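Local structure of integrase (Bovine immunodeficiency virus, 3KKS) at residues A[99-102]-A[103-106]; A[123-127]-A[128-132]; A[46-49]-A[50-54]; A[38-41]-A[42-45]; A[135-138]-A[139-143]. The protein probably inserts viral DNA into host DNA through this catalytic core domain of the RNase H clan, as retroviral integrases do. One frame throughout, in Å; residues are numbered along the deposited sequence.

Interaction 1. Residues A[99-102]-A[103-106]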
loop_
_atom_site.group_PDB
_atom_site.type_symbol
_atom_site.label_atom_id
_atom_site.label_comp_id
_atom_site.label_asym_id
_atom_site.label_seq_id
_atom_site.Cartn_x
_atom_site.Cartn_y
_atom_site.Cartn_z
ATOM N N HIS A 99 8.871 0.671 0.653
ATOM C CA HIS A 99 8.863 2.132 0.602
ATOM C C HIS A 99 10.146 2.666 -0.010
ATOM O O HIS A 99 10.137 3.664 -0.724
ATOM C CB HIS A 99 8.685 2.722 2.004
ATOM C CG HIS A 99 7.262 2.757 2.467
ATOM N ND1 HIS A 99 6.556 3.934 2.603
ATOM C CD2 HIS A 99 6.410 1.764 2.806
ATOM C CE1 HIS A 99 5.328 3.661 3.010
ATOM N NE2 HIS A 99 5.213 2.353 3.141
ATOM N N ARG A 100 11.250 1.990 0.283
ATOM C CA ARG A 100 12.559 2.376 -0.230
ATOM C C ARG A 100 12.606 2.114 -1.732
ATOM O O ARG A 100 12.994 2.978 -2.511
ATOM C CB ARG A 100 13.644 1.565 0.493
ATOM C CG ARG A 100 15.047 2.117 0.377
ATOM C CD ARG A 100 15.673 1.786 -0.961
ATOM N NE ARG A 100 15.686 0.347 -1.225
ATOM C CZ ARG A 100 16.225 -0.565 -0.418
ATOM N NH1 ARG A 100 16.801 -0.195 0.720
ATOM N NH2 ARG A 100 16.190 -1.852 -0.750
ATOM N N ASP A 101 12.191 0.917 -2.127
ATOM C CA ASP A 101 12.177 0.531 -3.530
ATOM C C ASP A 101 11.235 1.422 -4.342
ATOM O O ASP A 101 11.496 1.718 -5.506
ATOM C CB ASP A 101 11.747 -0.931 -3.660
ATOM C CG ASP A 101 12.788 -1.893 -3.126
ATOM O OD1 ASP A 101 12.499 -3.102 -3.042
ATOM O OD2 ASP A 101 13.901 -1.438 -2.795
ATOM N N LEU A 102 10.137 1.841 -3.725
ATOM C CA LEU A 102 9.173 2.692 -4.394
ATOM C C LEU A 102 9.807 4.046 -4.658
ATOM O O LEU A 102 9.650 4.623 -5.737
ATOM C CB LEU A 102 7.923 2.873 -3.526
ATOM C CG LEU A 102 6.797 3.677 -4.176
ATOM C CD1 LEU A 102 6.292 2.921 -5.390
ATOM C CD2 LEU A 102 5.660 3.915 -3.181
ATOM N N LYS A 103 10.515 4.556 -3.653
ATOM C CA LYS A 103 11.172 5.842 -3.775
ATOM C C LYS A 103 12.272 5.788 -4.835
ATOM O O LYS A 103 12.514 6.774 -5.522
ATOM C CB LYS A 103 11.726 6.269 -2.416
ATOM C CG LYS A 103 10.621 6.560 -1.403
ATOM C CD LYS A 103 11.173 6.883 -0.021
ATOM C CE LYS A 103 10.054 7.184 0.971
ATOM N NZ LYS A 103 9.259 8.372 0.559
ATOM N N ASP A 104 12.911 4.632 -4.989
ATOM C CA ASP A 104 13.953 4.469 -5.999
ATOM C C ASP A 104 13.326 4.506 -7.398
ATOM O O ASP A 104 13.860 5.135 -8.308
ATOM C CB ASP A 104 14.698 3.140 -5.795
ATOM C CG ASP A 104 15.527 3.123 -4.516
ATOM O OD1 ASP A 104 15.921 2.019 -4.062
ATOM O OD2 ASP A 104 15.793 4.218 -3.971
ATOM N N ARG A 105 12.184 3.838 -7.565
ATOM C CA ARG A 105 11.509 3.812 -8.862
ATOM C C ARG A 105 10.973 5.201 -9.202
ATOM O O ARG A 105 11.020 5.638 -10.352
ATOM C CB ARG A 105 10.355 2.812 -8.847
ATOM C CG ARG A 105 10.773 1.363 -8.614
ATOM C CD ARG A 105 11.661 0.838 -9.738
ATOM N NE ARG A 105 11.895 -0.600 -9.604
ATOM C CZ ARG A 105 12.759 -1.146 -8.755
ATOM N NH1 ARG A 105 13.483 -0.371 -7.963
ATOM N NH2 ARG A 105 12.887 -2.468 -8.688
ATOM N N LEU A 106 10.464 5.885 -8.186
ATOM C CA LEU A 106 9.932 7.231 -8.344
ATOM C C LEU A 106 11.046 8.138 -8.849
ATOM O O LEU A 106 10.859 8.906 -9.791
ATOM C CB LEU A 106 9.400 7.734 -7.000
ATOM C CG LEU A 106 7.936 8.185 -6.860
ATOM C CD1 LEU A 106 7.053 7.516 -7.898
ATOM C CD2 LEU A 106 7.447 7.871 -5.459
#
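Asp104 and Arg100 meet one helical turn apart, and the aspartate can be followed outward atom by atom. Asp104 CB packs against the backbone, 3.5 Å from Asp101 O. Next, Asp104 CG comes within 3.2 Å of Arg100 O, since chi1 of -68° turns the carboxylate back over the preceding turn. At the tip OD1 does the work: Asp104 OD1 makes a salt bridge with Arg100 NE at 3.3 Å and also touches Arg100 CD. The carboxylate and guanidinium planes are 5° apart, yet OD1 approaches the guanidinium obliquely.

Bends at chi2 and chi3 bring Arg100 NE within range of both acids. Arg100 NE donates to Asp101 OD2 at 3.0 Å, nearly along the C-O axis of that oxygen, and Arg100 NH2 adds a weak bond to the same atom. With Asp101 OD2 and Asp104 OD1 only 4.2 Å apart, the arginine probably offsets the repulsion of the two carboxylates. Asp101 has a further partner in Arg131, through OD1. On a different side of the helix, Leu102 CG touches Leu106 CD2 at 4.4 Å, while Lys103 CG lies against His99 O. Four i to i+4 backbone bonds hold the turns that carry this three-residue salt-bridge network, which combines one i to i+4 bridge with one between adjacent residues on helix 89-109 of the RNase H-like core.

Interaction 2. Residues A[123-127]-A[128-132]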
loop_
_atom_site.group_PDB
_atom_site.type_symbol
_atom_site.label_atom_id
_atom_site.label_comp_id
_atom_site.label_asym_id
_atom_site.label_seq_id
_atom_site.Cartn_x
_atom_site.Cartn_y
_atom_site.Cartn_z
ATOM N N ALA A 123 6.065 3.256 -11.405
ATOM C CA ALA A 123 6.879 2.772 -10.298
ATOM C C ALA A 123 6.230 1.536 -9.668
ATOM O O ALA A 123 6.932 0.621 -9.236
ATOM C CB ALA A 123 7.053 3.865 -9.247
ATOM N N LEU A 124 4.895 1.509 -9.626
ATOM C CA LEU A 124 4.168 0.385 -9.037
ATOM C C LEU A 124 4.173 -0.838 -9.948
ATOM O O LEU A 124 4.259 -1.967 -9.482
ATOM C CB LEU A 124 2.723 0.794 -8.720
ATOM C CG LEU A 124 2.613 1.834 -7.599
ATOM C CD1 LEU A 124 1.233 2.479 -7.589
ATOM C CD2 LEU A 124 2.901 1.148 -6.263
ATOM N N VAL A 125 4.053 -0.601 -11.246
ATOM C CA VAL A 125 4.073 -1.666 -12.233
ATOM C C VAL A 125 5.434 -2.368 -12.168
ATOM O O VAL A 125 5.531 -3.593 -12.272
ATOM C CB VAL A 125 3.886 -1.079 -13.637
ATOM C CG1 VAL A 125 4.283 -2.094 -14.691
ATOM C CG2 VAL A 125 2.443 -0.653 -13.814
ATOM N N SER A 126 6.474 -1.557 -12.006
ATOM C CA SER A 126 7.848 -2.027 -11.916
ATOM C C SER A 126 8.042 -2.916 -10.693
ATOM O O SER A 126 8.602 -4.008 -10.785
ATOM C CB SER A 126 8.796 -0.816 -11.831
ATOM O OG SER A 126 10.129 -1.208 -11.545
ATOM N N LEU A 127 7.588 -2.434 -9.544
ATOM C CA LEU A 127 7.714 -3.171 -8.292
ATOM C C LEU A 127 6.906 -4.447 -8.261
ATOM O O LEU A 127 7.375 -5.480 -7.789
ATOM C CB LEU A 127 7.273 -2.299 -7.113
ATOM C CG LEU A 127 8.089 -1.032 -6.846
ATOM C CD1 LEU A 127 7.494 -0.287 -5.677
ATOM C CD2 LEU A 127 9.534 -1.406 -6.555
ATOM N N ASN A 128 5.685 -4.375 -8.773
ATOM C CA ASN A 128 4.789 -5.511 -8.742
ATOM C C ASN A 128 4.854 -6.513 -9.872
ATOM O O ASN A 128 4.587 -7.699 -9.663
ATOM C CB ASN A 128 3.354 -5.012 -8.623
ATOM C CG ASN A 128 3.129 -4.208 -7.364
ATOM O OD1 ASN A 128 3.787 -4.437 -6.353
ATOM N ND2 ASN A 128 2.182 -3.278 -7.408
ATOM N N LYS A 129 5.217 -6.046 -11.060
ATOM C CA LYS A 129 5.238 -6.909 -12.224
ATOM C C LYS A 129 6.559 -7.051 -12.967
ATOM O O LYS A 129 6.665 -7.891 -13.855
ATOM C CB LYS A 129 4.192 -6.419 -13.221
ATOM C CG LYS A 129 2.779 -6.325 -12.676
ATOM C CD LYS A 129 1.851 -5.746 -13.734
ATOM C CE LYS A 129 0.398 -5.994 -13.398
ATOM N NZ LYS A 129 -0.473 -5.445 -14.470
ATOM N N LYS A 130 7.567 -6.254 -12.630
ATOM C CA LYS A 130 8.817 -6.346 -13.379
ATOM C C LYS A 130 10.048 -6.805 -12.617
ATOM O O LYS A 130 11.175 -6.503 -13.003
ATOM C CB LYS A 130 9.085 -5.007 -14.070
ATOM C CG LYS A 130 8.034 -4.686 -15.124
ATOM C CD LYS A 130 8.197 -3.299 -15.691
ATOM C CE LYS A 130 7.282 -3.100 -16.891
ATOM N NZ LYS A 130 7.261 -1.675 -17.344
ATOM N N ARG A 131 9.829 -7.539 -11.537
ATOM C CA ARG A 131 10.922 -8.073 -10.742
ATOM C C ARG A 131 10.438 -9.400 -10.180
ATOM O O ARG A 131 9.254 -9.565 -9.875
ATOM C CB ARG A 131 11.289 -7.111 -9.608
ATOM C CG ARG A 131 10.174 -6.881 -8.625
ATOM C CD ARG A 131 10.124 -5.435 -8.206
ATOM N NE ARG A 131 10.864 -5.166 -6.981
ATOM C CZ ARG A 131 10.322 -5.112 -5.768
ATOM N NH1 ARG A 131 9.026 -5.312 -5.602
ATOM N NH2 ARG A 131 11.078 -4.828 -4.720
ATOM N N GLY A 132 11.351 -10.353 -10.070
ATOM C CA GLY A 132 10.993 -11.651 -9.542
ATOM C C GLY A 132 11.716 -11.902 -8.240
ATOM O O GLY A 132 12.612 -11.150 -7.853
#
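Lys129 N donates to Val125 O at 2.8 Å, the shortest sound polar bond in the last turn of helix 116-129. This is the C-terminal end of an alpha helix: Asn128 N still reaches Leu124 O at 2.9 Å, but the bond from Lys130 N to Ser126 O has lengthened to 3.1 Å. There the donor stands 46° out of the carbonyl plane, in keeping with Lys130 being the first residue to leave helical angles.

Arg131 then folds back over the helix end. Its CG lies between the backbone N and the carbonyl carbon (chi1 62°), and bends at chi2 and chi3 carry the guanidinium alongside Leu127, pointing the same way. NH1 appears to donate to Leu127 O, but that oxygen is modelled too close to Arg131 CD, so the bond is doubtful; NH2 is held by Asp101 of helix 89-109. Asn128 curls its amide near Leu124 O, though ND2 bonds instead to Val28 O on strand 28-33. Ser126 OG is likewise engaged outside the turn, by Arg105 of helix 89-109. On the outer surface the extended chain of Lys130 crosses Val125, bringing Lys130 CE to 3.9 Å from Val125 CG1. Leu127 CD2 sits over the centre of one face of the Arg131 guanidinium, 3.8 Å above its plane.

Interaction 3. Residues A[46-49]-A[50-54]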
loop_
_atom_site.group_PDB
_atom_site.type_symbol
_atom_site.label_atom_id
_atom_site.label_comp_id
_atom_site.label_asym_id
_atom_site.label_seq_id
_atom_site.Cartn_x
_atom_site.Cartn_y
_atom_site.Cartn_z
ATOM N N LEU A 46 -11.258 2.605 0.268
ATOM C CA LEU A 46 -12.353 2.146 -0.584
ATOM C C LEU A 46 -11.823 1.667 -1.931
ATOM O O LEU A 46 -12.316 0.675 -2.474
ATOM C CB LEU A 46 -13.392 3.259 -0.769
ATOM C CG LEU A 46 -14.333 3.428 0.439
ATOM C CD1 LEU A 46 -15.131 4.705 0.318
ATOM C CD2 LEU A 46 -15.265 2.232 0.542
ATOM N N GLN A 47 -10.820 2.367 -2.461
ATOM C CA GLN A 47 -10.191 1.988 -3.731
ATOM C C GLN A 47 -9.451 0.658 -3.560
ATOM O O GLN A 47 -9.506 -0.218 -4.419
ATOM C CB GLN A 47 -9.171 3.041 -4.168
ATOM C CG GLN A 47 -9.733 4.336 -4.747
ATOM C CD GLN A 47 -9.862 4.302 -6.267
ATOM O OE1 GLN A 47 -8.984 3.788 -6.965
ATOM N NE2 GLN A 47 -10.950 4.867 -6.785
ATOM N N LEU A 48 -8.745 0.521 -2.440
ATOM C CA LEU A 48 -7.990 -0.693 -2.157
ATOM C C LEU A 48 -8.924 -1.891 -2.027
ATOM O O LEU A 48 -8.674 -2.954 -2.596
ATOM C CB LEU A 48 -7.202 -0.538 -0.857
ATOM C CG LEU A 48 -6.139 -1.619 -0.641
ATOM C CD1 LEU A 48 -4.981 -1.399 -1.623
ATOM C CD2 LEU A 48 -5.635 -1.567 0.785
ATOM N N ILE A 49 -10.000 -1.703 -1.272
ATOM C CA ILE A 49 -10.978 -2.759 -1.044
ATOM C C ILE A 49 -11.716 -3.068 -2.347
ATOM O O ILE A 49 -12.217 -4.170 -2.543
ATOM C CB ILE A 49 -11.964 -2.329 0.091
ATOM C CG1 ILE A 49 -12.147 -3.474 1.082
ATOM C CG2 ILE A 49 -13.300 -1.862 -0.491
ATOM C CD1 ILE A 49 -12.798 -4.703 0.494
ATOM N N GLN A 50 -11.741 -2.090 -3.243
ATOM C CA GLN A 50 -12.386 -2.211 -4.553
ATOM C C GLN A 50 -11.581 -3.124 -5.477
ATOM O O GLN A 50 -12.134 -3.980 -6.169
ATOM C CB GLN A 50 -12.492 -0.816 -5.190
ATOM C CG GLN A 50 -12.717 -0.769 -6.708
ATOM C CD GLN A 50 -12.355 0.596 -7.313
ATOM O OE1 GLN A 50 -12.691 1.656 -6.760
ATOM N NE2 GLN A 50 -11.672 0.575 -8.453
ATOM N N ARG A 51 -10.266 -2.929 -5.478
ATOM C CA ARG A 51 -9.363 -3.685 -6.333
ATOM C C ARG A 51 -8.811 -4.991 -5.757
ATOM O O ARG A 51 -8.596 -5.951 -6.486
ATOM C CB ARG A 51 -8.190 -2.787 -6.731
ATOM C CG ARG A 51 -8.620 -1.416 -7.242
ATOM C CD ARG A 51 -7.426 -0.507 -7.539
ATOM N NE ARG A 51 -7.848 0.830 -7.964
ATOM C CZ ARG A 51 -8.651 1.067 -8.997
ATOM N NH1 ARG A 51 -9.116 0.056 -9.718
ATOM N NH2 ARG A 51 -8.994 2.310 -9.309
ATOM N N TYR A 52 -8.593 -5.034 -4.452
ATOM C CA TYR A 52 -8.010 -6.213 -3.834
ATOM C C TYR A 52 -8.835 -6.773 -2.684
ATOM O O TYR A 52 -9.897 -6.261 -2.343
ATOM C CB TYR A 52 -6.625 -5.850 -3.289
ATOM C CG TYR A 52 -5.682 -5.256 -4.313
ATOM C CD1 TYR A 52 -4.842 -6.071 -5.066
ATOM C CD2 TYR A 52 -5.614 -3.879 -4.512
ATOM C CE1 TYR A 52 -3.953 -5.538 -5.988
ATOM C CE2 TYR A 52 -4.726 -3.333 -5.435
ATOM C CZ TYR A 52 -3.898 -4.171 -6.168
ATOM O OH TYR A 52 -3.011 -3.656 -7.079
ATOM N N THR A 53 -8.314 -7.836 -2.088
ATOM C CA THR A 53 -8.941 -8.453 -0.937
ATOM C C THR A 53 -8.196 -7.878 0.260
ATOM O O THR A 53 -6.971 -7.961 0.340
ATOM C CB THR A 53 -8.762 -9.975 -0.948
ATOM O OG1 THR A 53 -9.440 -10.520 -2.086
ATOM C CG2 THR A 53 -9.324 -10.592 0.319
ATOM N N VAL A 54 -8.933 -7.268 1.175
ATOM C CA VAL A 54 -8.331 -6.680 2.355
ATOM C C VAL A 54 -9.073 -7.207 3.566
ATOM O O VAL A 54 -10.236 -6.866 3.787
ATOM C CB VAL A 54 -8.448 -5.150 2.336
ATOM C CG1 VAL A 54 -7.777 -4.557 3.569
ATOM C CG2 VAL A 54 -7.843 -4.613 1.066
#
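The C-terminal turn of helix 38-51 is joined to its exit toward strand 56-59 where Leu48 meets Tyr52 and Val54, while Gln47 meets Arg51 within the last turn itself. In this core the helix follows strand 28-33 and packs against the sheet, as in the RNase H fold. Tyr52 N makes the closing backbone bond to Leu48 O at 2.8 Å, with an N-H...O angle of 159°, and Tyr52 is also the first residue to leave helical angles.

On the outer side, Gln47 and Arg51 run side by side. The glutamine bends at chi2 (-93°), which brings its amide oxygen to the guanidinium, where Gln47 OE1 accepts from Arg51 NH2 at 2.8 Å and weakly from Arg51 NE at 3.3 Å. Two donors thus share one amide oxygen, although the amide and guanidinium planes are 62° apart. Gln50 adds its CD over one face of the Arg51 guanidinium, 4.0 Å above the plane and displaced toward the rim.

On the sheet side, Leu48 crosses both later side chains at about a right angle, and its two methyls divide the work. Leu48 CD1 touches Tyr52 CD2 at 3.9 Å, and the edge of that ring also lies by Leu48 O; the phenol's OH is bonded to Glu29 of strand 28-33. The other methyl, Leu48 CD2, meets Val54 CG2 at 3.8 Å.

Interaction 4. Residues A[38-41]-A[42-45]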
loop_
_atom_site.group_PDB
_atom_site.type_symbol
_atom_site.label_atom_id
_atom_site.label_comp_id
_atom_site.label_asym_id
_atom_site.label_seq_id
_atom_site.Cartn_x
_atom_site.Cartn_y
_atom_site.Cartn_z
ATOM N N ALA A 38 -8.575 12.314 6.970
ATOM C CA ALA A 38 -9.247 11.044 7.151
ATOM C C ALA A 38 -10.110 10.764 5.931
ATOM O O ALA A 38 -10.336 9.613 5.571
ATOM C CB ALA A 38 -10.112 11.086 8.402
ATOM N N LEU A 39 -10.600 11.831 5.305
ATOM C CA LEU A 39 -11.446 11.713 4.129
ATOM C C LEU A 39 -10.663 11.109 2.968
ATOM O O LEU A 39 -11.133 10.189 2.307
ATOM C CB LEU A 39 -12.009 13.089 3.748
ATOM C CG LEU A 39 -12.951 13.241 2.542
ATOM C CD1 LEU A 39 -12.147 13.381 1.278
ATOM C CD2 LEU A 39 -13.897 12.067 2.454
ATOM N N GLN A 40 -9.466 11.623 2.721
ATOM C CA GLN A 40 -8.648 11.090 1.642
ATOM C C GLN A 40 -8.303 9.643 1.963
ATOM O O GLN A 40 -8.456 8.763 1.115
ATOM C CB GLN A 40 -7.372 11.908 1.472
ATOM C CG GLN A 40 -7.626 13.339 1.045
ATOM C CD GLN A 40 -8.578 13.428 -0.120
ATOM O OE1 GLN A 40 -8.466 12.674 -1.089
ATOM N NE2 GLN A 40 -9.525 14.356 -0.038
ATOM N N VAL A 41 -7.859 9.389 3.190
ATOM C CA VAL A 41 -7.519 8.030 3.583
ATOM C C VAL A 41 -8.683 7.067 3.338
ATOM O O VAL A 41 -8.479 5.956 2.852
ATOM C CB VAL A 41 -7.095 7.959 5.060
ATOM C CG1 VAL A 41 -6.994 6.498 5.510
ATOM C CG2 VAL A 41 -5.737 8.638 5.229
ATOM N N ALA A 42 -9.899 7.495 3.665
ATOM C CA ALA A 42 -11.082 6.665 3.463
ATOM C C ALA A 42 -11.265 6.354 1.982
ATOM O O ALA A 42 -11.604 5.231 1.612
ATOM C CB ALA A 42 -12.310 7.374 4.001
ATOM N N LEU A 43 -11.049 7.354 1.135
ATOM C CA LEU A 43 -11.173 7.170 -0.308
ATOM C C LEU A 43 -10.149 6.113 -0.756
ATOM O O LEU A 43 -10.465 5.224 -1.546
ATOM C CB LEU A 43 -10.920 8.504 -1.017
ATOM C CG LEU A 43 -12.116 9.260 -1.607
ATOM C CD1 LEU A 43 -13.382 8.907 -0.873
ATOM C CD2 LEU A 43 -11.853 10.757 -1.557
ATOM N N CYS A 44 -8.928 6.215 -0.232
ATOM C CA CYS A 44 -7.871 5.267 -0.556
ATOM C C CYS A 44 -8.232 3.840 -0.146
ATOM O O CYS A 44 -8.003 2.900 -0.905
ATOM C CB CYS A 44 -6.563 5.679 0.118
ATOM S SG CYS A 44 -5.755 7.095 -0.663
ATOM N N ILE A 45 -8.792 3.680 1.051
ATOM C CA ILE A 45 -9.188 2.355 1.530
ATOM C C ILE A 45 -10.296 1.774 0.652
ATOM O O ILE A 45 -10.282 0.591 0.338
ATOM C CB ILE A 45 -9.688 2.406 2.994
ATOM C CG1 ILE A 45 -8.546 2.809 3.930
ATOM C CG2 ILE A 45 -10.235 1.047 3.409
ATOM C CD1 ILE A 45 -8.979 2.954 5.383
#
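Val41 and Ile45, like Leu39 and Leu43, are side-chain pairs one turn apart in the first turns of helix 38-51, and their contacts fall into three kinds.

Backbone hydrogen bonds come first. Ala42 N donates to Ala38 O at 2.9 Å and Leu43 N to Leu39 O at 3.1 Å; Cys44 N to Gln40 O and Ile45 N to Val41 O continue the series. Their N-H...O angles span 152° to 161°, so the run is regular alpha helix without a break.

Apolar contacts form on two sides. Leu39 CD1 meets Leu43 CD2 at 3.9 Å, the chains slanting across one another. Leu39 sends CG opposite its own N (chi1 -179°), which carries the branch along the helix toward its partner. On the buried side, Val41 CG1 touches Ile45 CD1 at 4.1 Å.

The third kind sets side-chain atoms beside main-chain or amide oxygens. Ala42 CB rests 3.4 Å from Ala38 O, Ile45 CG1 lies 3.3 Å from Val41 O, and Cys44 SG lies 3.6 Å from Gln40 O. Gln40 OE1 comes near the Leu43 CD2 methyl, a van der Waals contact.

Around these turns the helix is flanked on several sides. Val41 and Ala42 pack on Ile70 of helix 68-76, with Ala42 also reaching Leu73; Val41 further meets Cys64 and Phe65 of helix 63-66, while Cys44 leans on Gln31 and Ile33 of strand 28-33.

Interaction 5. Residues A[135-138]-A[139-143]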
loop_
_atom_site.group_PDB
_atom_site.type_symbol
_atom_site.label_atom_id
_atom_site.label_comp_id
_atom_site.label_asym_id
_atom_site.label_seq_id
_atom_site.Cartn_x
_atom_site.Cartn_y
_atom_site.Cartn_z
ATOM N N GLY A 135 11.797 -18.444 -7.571
ATOM C CA GLY A 135 10.878 -19.067 -8.509
ATOM C C GLY A 135 10.502 -18.083 -9.607
ATOM O O GLY A 135 9.575 -18.322 -10.388
ATOM N N GLY A 136 11.230 -16.967 -9.654
ATOM C CA GLY A 136 10.984 -15.939 -10.653
ATOM C C GLY A 136 9.612 -15.296 -10.549
ATOM O O GLY A 136 9.187 -14.570 -11.443
ATOM N N HIS A 137 8.921 -15.551 -9.444
ATOM C CA HIS A 137 7.580 -15.017 -9.225
ATOM C C HIS A 137 7.540 -13.539 -8.858
ATOM O O HIS A 137 8.177 -13.110 -7.892
ATOM C CB HIS A 137 6.884 -15.816 -8.120
ATOM C CG HIS A 137 6.764 -17.279 -8.416
ATOM N ND1 HIS A 137 6.568 -18.223 -7.430
ATOM C CD2 HIS A 137 6.798 -17.959 -9.588
ATOM C CE1 HIS A 137 6.489 -19.422 -7.983
ATOM N NE2 HIS A 137 6.625 -19.289 -9.289
ATOM N N THR A 138 6.777 -12.772 -9.630
ATOM C CA THR A 138 6.608 -11.346 -9.373
ATOM C C THR A 138 5.665 -11.194 -8.181
ATOM O O THR A 138 4.831 -12.065 -7.926
ATOM C CB THR A 138 5.938 -10.619 -10.556
ATOM O OG1 THR A 138 4.579 -11.065 -10.682
ATOM C CG2 THR A 138 6.682 -10.891 -11.842
ATOM N N PRO A 139 5.789 -10.089 -7.431
ATOM C CA PRO A 139 4.912 -9.875 -6.282
ATOM C C PRO A 139 3.457 -9.984 -6.715
ATOM O O PRO A 139 2.601 -10.437 -5.960
ATOM C CB PRO A 139 5.277 -8.463 -5.837
ATOM C CG PRO A 139 6.743 -8.399 -6.152
ATOM C CD PRO A 139 6.801 -9.018 -7.526
ATOM N N TYR A 140 3.190 -9.568 -7.946
ATOM C CA TYR A 140 1.847 -9.617 -8.500
ATOM C C TYR A 140 1.363 -11.056 -8.648
ATOM O O TYR A 140 0.204 -11.360 -8.347
ATOM C CB TYR A 140 1.828 -8.937 -9.863
ATOM C CG TYR A 140 0.453 -8.819 -10.458
ATOM C CD1 TYR A 140 -0.406 -7.790 -10.075
ATOM C CD2 TYR A 140 0.009 -9.728 -11.421
ATOM C CE1 TYR A 140 -1.676 -7.666 -10.637
ATOM C CE2 TYR A 140 -1.256 -9.619 -11.988
ATOM C CZ TYR A 140 -2.094 -8.581 -11.598
ATOM O OH TYR A 140 -3.332 -8.434 -12.194
ATOM N N GLU A 141 2.248 -11.935 -9.113
ATOM C CA GLU A 141 1.901 -13.345 -9.302
ATOM C C GLU A 141 1.641 -14.013 -7.962
ATOM O O GLU A 141 0.730 -14.824 -7.827
ATOM C CB GLU A 141 3.028 -14.089 -10.029
ATOM C CG GLU A 141 3.357 -13.517 -11.398
ATOM C CD GLU A 141 4.597 -14.133 -12.016
ATOM O OE1 GLU A 141 5.626 -14.251 -11.315
ATOM O OE2 GLU A 141 4.550 -14.489 -13.210
ATOM N N ILE A 142 2.449 -13.665 -6.970
ATOM C CA ILE A 142 2.312 -14.224 -5.639
ATOM C C ILE A 142 0.958 -13.856 -5.042
ATOM O O ILE A 142 0.258 -14.711 -4.499
ATOM C CB ILE A 142 3.441 -13.709 -4.726
ATOM C CG1 ILE A 142 4.785 -14.280 -5.199
ATOM C CG2 ILE A 142 3.157 -14.072 -3.279
ATOM C CD1 ILE A 142 5.956 -13.937 -4.298
ATOM N N TYR A 143 0.595 -12.579 -5.137
ATOM C CA TYR A 143 -0.680 -12.114 -4.609
ATOM C C TYR A 143 -1.819 -12.827 -5.322
ATOM O O TYR A 143 -2.754 -13.318 -4.686
ATOM C CB TYR A 143 -0.848 -10.606 -4.814
ATOM C CG TYR A 143 -2.227 -10.132 -4.416
ATOM C CD1 TYR A 143 -2.540 -9.871 -3.081
ATOM C CD2 TYR A 143 -3.244 -10.022 -5.364
ATOM C CE1 TYR A 143 -3.831 -9.522 -2.699
ATOM C CE2 TYR A 143 -4.543 -9.674 -4.994
ATOM C CZ TYR A 143 -4.829 -9.428 -3.662
ATOM O OH TYR A 143 -6.110 -9.098 -3.283
#
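The imidazole of His137 is approached obliquely by Glu141 OE1, and one of its faces carries Gly135 C, 3.7 Å above the plane and displaced toward the rim. A second flat group, the Glu141 carboxylate, is met by Thr138 N on the anti side of OE1, 29° out of the carboxylate plane. Thr138 N to Glu141 OE1 measures 2.5 Å, a length to be read with caution, but the bond's direction is clear, with an N-H...O angle of 160°.

Its counterpart runs the other way: Glu141 N donates to Thr138 OG1 at 2.9 Å. Reciprocal bonds between the N-cap residue and the third residue of the helix define a capping box. Thr138 has OG1 between its backbone N and carbonyl carbon (chi1 68°), which turns the oxygen toward the N-H of Glu141. The position of OG1 is less certain because it crowds Glu141 CG. Helical bonding proper begins with Ile142 N to Thr138 O at 3.0 Å, nearly straight on to the oxygen. Beside the cap, His137 CB touches Ile142 CG1 at 3.9 Å. A carboxylate at a helix N-terminus is probably favoured by the helix dipole.

The cap starts helix 139-148 on the surface. It stands against the end of helix 116-129, where the Tyr140 ring makes a cation-pi contact with Lys129, and Pro139 packs on Arg131 just beyond it, while Ile142 touches Ser25 in the loop between strands 15-22 and 28-33.

In the fold
Four interactions form a connected chain. Interactions 1 and 2, centres about 11 Å apart, join helices 89-109 and 116-129 through Arg105 NE to Ser126 OG at 2.7 Å and Asp101 OD1 to Arg131 NH2 at 2.8 Å. Interaction 2 passes to interaction 5 where Tyr140 N meets Asn128 O at 2.9 Å, so the end of one helix abuts the cap of the next. Interaction 5 then touches interaction 3: Tyr143 OH reaches Thr53 N at 2.8 Å, and the rings of Tyr143 and Tyr52 meet edge-to-face. Interactions 3 and 4 are successive parts of helix 38-51; interaction 4 lies opposite interaction 2 about the chain's centre, about 24 Å between centres.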